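Local coordinates for protein cycloalternan-forming enzyme (Listeria monocytogenes serovar 1/2a, PDB 5F7U) that is a carbohydrate-active enzyme of glycoside hydrolase family 31, with a TIM barrel, a family 6 carbohydrate-binding module and several glycan-binding sites, at residues G634-Y645 against E671-T682. The protein carries 1 engineered substitution. Numbering follows the deposited sequence.
Sequences GFTGDYPTAELY and EERSPWNAVART. With GLC (alpha-D-glucopyranose), chain F.
Across the two segments the CA atoms of Phe-635 and Arg-673 lie 7.3 Å apart and those of Ala-642 and Thr-682 6.2 Å, so the loop leading into helix 642-653 packs along the 671-674 loop and helix 675-682. Both belong to the (beta/alpha)8 barrel of family 31, the first following barrel strand 628-631, the second strand 657-660. Two tyrosine hydroxyls bond to backbone carbonyls. Tyr-639 OH donates to Glu-672 O (2.7 Å) in the carbonyl plane, on a lone pair; Asn-677 ND2 also donates to that oxygen. The Tyr-639 ring has Arg-681 CB over one face and CD of the adjoining Pro-640 over the opposite one. Tyr-645, its CG anti to the backbone N (chi1 -168°), carries its ring under Ala-678 CB, 3.7 Å from the centroid, a CH-pi contact. Arg-673 NE donates to Gly-634 O (2.9 Å) in a bent bond, tilted from the carbonyl plane, next to Phe-635 of a glycan pocket. Arg-673 NH1 forms a salt bridge with Glu-671 OE1; OE2 forms a second, to Arg-681 NH1, which also bonds to Ser-670 O. Tyr-645 OH reaches Arg-673 O at 2.7 Å, from 43° above the carbonyl plane.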
# COMPACT_ATOMS: atom_id res chain seq x y z
N GLY A 634 -6.88 12.32 -9.20
CA GLY A 634 -7.86 11.57 -10.02
C GLY A 634 -7.57 11.71 -11.50
O GLY A 634 -7.06 12.74 -11.94
N PHE A 635 -7.91 10.69 -12.30
CA PHE A 635 -7.53 10.73 -13.72
C PHE A 635 -8.70 11.10 -14.64
O PHE A 635 -8.51 11.34 -15.84
CB PHE A 635 -6.80 9.45 -14.16
CG PHE A 635 -7.69 8.33 -14.69
CD1 PHE A 635 -8.92 7.97 -14.08
CD2 PHE A 635 -7.26 7.57 -15.79
CE1 PHE A 635 -9.69 6.93 -14.61
CE2 PHE A 635 -8.02 6.51 -16.29
CZ PHE A 635 -9.24 6.19 -15.70
N THR A 636 -9.91 11.14 -14.08
CA THR A 636 -11.11 11.41 -14.87
C THR A 636 -12.15 12.17 -14.05
O THR A 636 -11.94 12.44 -12.88
CB THR A 636 -11.70 10.10 -15.46
OG1 THR A 636 -12.61 10.42 -16.52
CG2 THR A 636 -12.37 9.23 -14.40
N GLY A 637 -13.27 12.51 -14.70
CA GLY A 637 -14.28 13.37 -14.11
C GLY A 637 -13.94 14.79 -14.46
O GLY A 637 -12.97 15.05 -15.19
N ASP A 638 -14.70 15.72 -13.91
CA ASP A 638 -14.43 17.14 -14.12
C ASP A 638 -13.03 17.45 -13.59
O ASP A 638 -12.56 16.82 -12.61
CB ASP A 638 -15.49 18.00 -13.43
CG ASP A 638 -16.86 17.92 -14.11
OD1 ASP A 638 -16.95 17.61 -15.32
OD2 ASP A 638 -17.86 18.18 -13.42
N TYR A 639 -12.35 18.39 -14.25
CA TYR A 639 -10.95 18.67 -13.95
C TYR A 639 -10.84 19.07 -12.47
O TYR A 639 -11.71 19.79 -11.96
CB TYR A 639 -10.41 19.78 -14.86
CG TYR A 639 -8.91 19.77 -14.87
CD1 TYR A 639 -8.22 18.89 -15.71
CD2 TYR A 639 -8.19 20.56 -13.98
CE1 TYR A 639 -6.84 18.82 -15.68
CE2 TYR A 639 -6.79 20.50 -13.95
CZ TYR A 639 -6.13 19.63 -14.80
OH TYR A 639 -4.75 19.55 -14.76
N PRO A 640 -9.78 18.60 -11.77
CA PRO A 640 -9.73 18.91 -10.33
C PRO A 640 -9.69 20.40 -10.08
O PRO A 640 -9.18 21.17 -10.91
CB PRO A 640 -8.42 18.26 -9.86
CG PRO A 640 -7.66 17.96 -11.11
CD PRO A 640 -8.71 17.67 -12.15
N THR A 641 -10.25 20.83 -8.95
CA THR A 641 -10.10 22.21 -8.54
C THR A 641 -8.63 22.43 -8.17
O THR A 641 -7.90 21.47 -7.90
CB THR A 641 -10.96 22.52 -7.31
OG1 THR A 641 -10.55 21.65 -6.24
CG2 THR A 641 -12.44 22.24 -7.60
N ALA A 642 -8.22 23.70 -8.10
CA ALA A 642 -6.86 24.03 -7.70
C ALA A 642 -6.57 23.52 -6.29
O ALA A 642 -5.47 23.01 -6.01
CB ALA A 642 -6.63 25.53 -7.78
N GLU A 643 -7.58 23.63 -5.43
CA GLU A 643 -7.48 23.13 -4.05
C GLU A 643 -7.20 21.63 -4.03
O GLU A 643 -6.25 21.18 -3.39
CB GLU A 643 -8.78 23.42 -3.29
CG GLU A 643 -8.71 22.99 -1.83
CD GLU A 643 -10.06 22.98 -1.14
OE1 GLU A 643 -10.09 22.73 0.09
OE2 GLU A 643 -11.09 23.24 -1.80
N LEU A 644 -8.02 20.85 -4.74
CA LEU A 644 -7.78 19.40 -4.78
C LEU A 644 -6.40 19.10 -5.37
O LEU A 644 -5.67 18.25 -4.85
CB LEU A 644 -8.86 18.65 -5.57
CG LEU A 644 -8.62 17.13 -5.75
CD1 LEU A 644 -8.52 16.36 -4.42
CD2 LEU A 644 -9.73 16.52 -6.58
N TYR A 645 -6.06 19.79 -6.47
CA TYR A 645 -4.79 19.52 -7.13
C TYR A 645 -3.63 19.75 -6.14
O TYR A 645 -2.71 18.93 -6.08
CB TYR A 645 -4.64 20.36 -8.40
CG TYR A 645 -3.47 19.90 -9.23
CD1 TYR A 645 -3.62 18.85 -10.14
CD2 TYR A 645 -2.20 20.49 -9.09
CE1 TYR A 645 -2.56 18.40 -10.90
CE2 TYR A 645 -1.12 20.04 -9.84
CZ TYR A 645 -1.31 18.99 -10.74
OH TYR A 645 -0.26 18.54 -11.50
N GLU A 671 -6.73 17.30 -20.90
CA GLU A 671 -7.05 16.76 -19.58
C GLU A 671 -5.82 16.38 -18.76
O GLU A 671 -5.98 15.81 -17.68
CB GLU A 671 -7.98 15.54 -19.72
CG GLU A 671 -9.41 15.89 -20.16
CD GLU A 671 -10.22 16.68 -19.14
OE1 GLU A 671 -9.90 16.69 -17.94
OE2 GLU A 671 -11.20 17.31 -19.54
N GLU A 672 -4.61 16.71 -19.23
CA GLU A 672 -3.40 16.36 -18.46
C GLU A 672 -3.51 16.83 -17.01
O GLU A 672 -3.85 18.01 -16.75
CB GLU A 672 -2.15 17.05 -19.00
CG GLU A 672 -1.66 16.62 -20.36
CD GLU A 672 -0.42 17.40 -20.75
OE1 GLU A 672 0.25 18.06 -19.89
OE2 GLU A 672 -0.13 17.38 -21.96
N ARG A 673 -3.17 15.94 -16.08
CA ARG A 673 -3.02 16.33 -14.68
C ARG A 673 -1.58 16.79 -14.38
O ARG A 673 -1.09 16.68 -13.26
CB ARG A 673 -3.46 15.19 -13.75
CG ARG A 673 -4.93 15.27 -13.32
CD ARG A 673 -5.88 14.99 -14.47
NE ARG A 673 -7.25 14.74 -13.99
CZ ARG A 673 -8.34 14.89 -14.73
NH1 ARG A 673 -8.25 15.31 -16.00
NH2 ARG A 673 -9.54 14.64 -14.20
N SER A 674 -0.90 17.32 -15.40
CA SER A 674 0.41 17.93 -15.21
C SER A 674 0.24 19.30 -14.52
O SER A 674 -0.84 19.90 -14.61
CB SER A 674 1.03 18.14 -16.59
OG SER A 674 0.23 19.04 -17.34
N PRO A 675 1.31 19.81 -13.85
CA PRO A 675 1.12 21.09 -13.14
C PRO A 675 0.91 22.26 -14.10
O PRO A 675 0.14 23.15 -13.78
CB PRO A 675 2.40 21.25 -12.31
CG PRO A 675 3.40 20.34 -12.95
CD PRO A 675 2.61 19.19 -13.51
N TRP A 676 1.56 22.24 -15.27
CA TRP A 676 1.37 23.30 -16.25
C TRP A 676 -0.06 23.30 -16.82
O TRP A 676 -0.68 24.36 -16.98
CB TRP A 676 2.47 23.28 -17.35
CG TRP A 676 2.58 21.97 -18.09
CD1 TRP A 676 1.90 21.62 -19.21
CD2 TRP A 676 3.43 20.85 -17.77
NE1 TRP A 676 2.24 20.33 -19.60
CE2 TRP A 676 3.17 19.84 -18.73
CE3 TRP A 676 4.37 20.60 -16.75
CZ2 TRP A 676 3.83 18.60 -18.72
CZ3 TRP A 676 5.02 19.34 -16.73
CH2 TRP A 676 4.74 18.36 -17.71
N ASN A 677 -0.61 22.12 -17.11
CA ASN A 677 -2.01 22.07 -17.53
C ASN A 677 -3.00 22.42 -16.44
O ASN A 677 -4.06 22.98 -16.73
CB ASN A 677 -2.40 20.72 -18.16
CG ASN A 677 -3.68 20.83 -18.99
OD1 ASN A 677 -3.79 21.71 -19.85
ND2 ASN A 677 -4.67 20.00 -18.69
N ALA A 678 -2.65 22.09 -15.19
CA ALA A 678 -3.51 22.45 -14.06
C ALA A 678 -3.63 23.97 -13.94
O ALA A 678 -4.72 24.50 -13.74
CB ALA A 678 -3.02 21.79 -12.76
N VAL A 679 -2.49 24.67 -14.09
CA VAL A 679 -2.47 26.14 -14.17
C VAL A 679 -3.40 26.61 -15.30
O VAL A 679 -4.26 27.49 -15.08
CB VAL A 679 -1.02 26.69 -14.33
CG1 VAL A 679 -1.02 28.17 -14.71
CG2 VAL A 679 -0.24 26.49 -13.04
N ALA A 680 -3.26 26.02 -16.49
CA ALA A 680 -4.07 26.43 -17.66
C ALA A 680 -5.58 26.23 -17.43
O ALA A 680 -6.36 27.16 -17.67
CB ALA A 680 -3.61 25.68 -18.91
N ARG A 681 -5.96 25.06 -16.91
CA ARG A 681 -7.37 24.69 -16.72
C ARG A 681 -8.07 25.45 -15.60
O ARG A 681 -9.24 25.82 -15.74
CB ARG A 681 -7.52 23.18 -16.49
CG ARG A 681 -7.21 22.31 -17.71
CD ARG A 681 -8.21 22.52 -18.85
NE ARG A 681 -9.61 22.29 -18.44
CZ ARG A 681 -10.24 21.11 -18.45
NH1 ARG A 681 -9.64 20.01 -18.86
NH2 ARG A 681 -11.50 21.04 -18.03
N THR A 682 -7.37 25.68 -14.49
CA THR A 682 -7.98 26.33 -13.31
C THR A 682 -7.78 27.84 -13.31
O THR A 682 -8.49 28.55 -12.60
CB THR A 682 -7.37 25.82 -11.98
OG1 THR A 682 -5.99 26.16 -11.93
CG2 THR A 682 -7.51 24.32 -11.81
C1 GLC F . -7.37 1.39 -17.91
C2 GLC F . -6.39 1.99 -16.88
C3 GLC F . -6.11 3.49 -17.12
C4 GLC F . -5.69 3.73 -18.57
C5 GLC F . -6.60 2.98 -19.56
C6 GLC F . -6.13 3.07 -21.00
O2 GLC F . -6.79 1.66 -15.55
O3 GLC F . -5.07 3.97 -16.25
O4 GLC F . -5.73 5.14 -18.86
O5 GLC F . -6.80 1.60 -19.22
O6 GLC F . -7.18 2.48 -21.79
O HOH W 1 -12.75 18.57 -17.59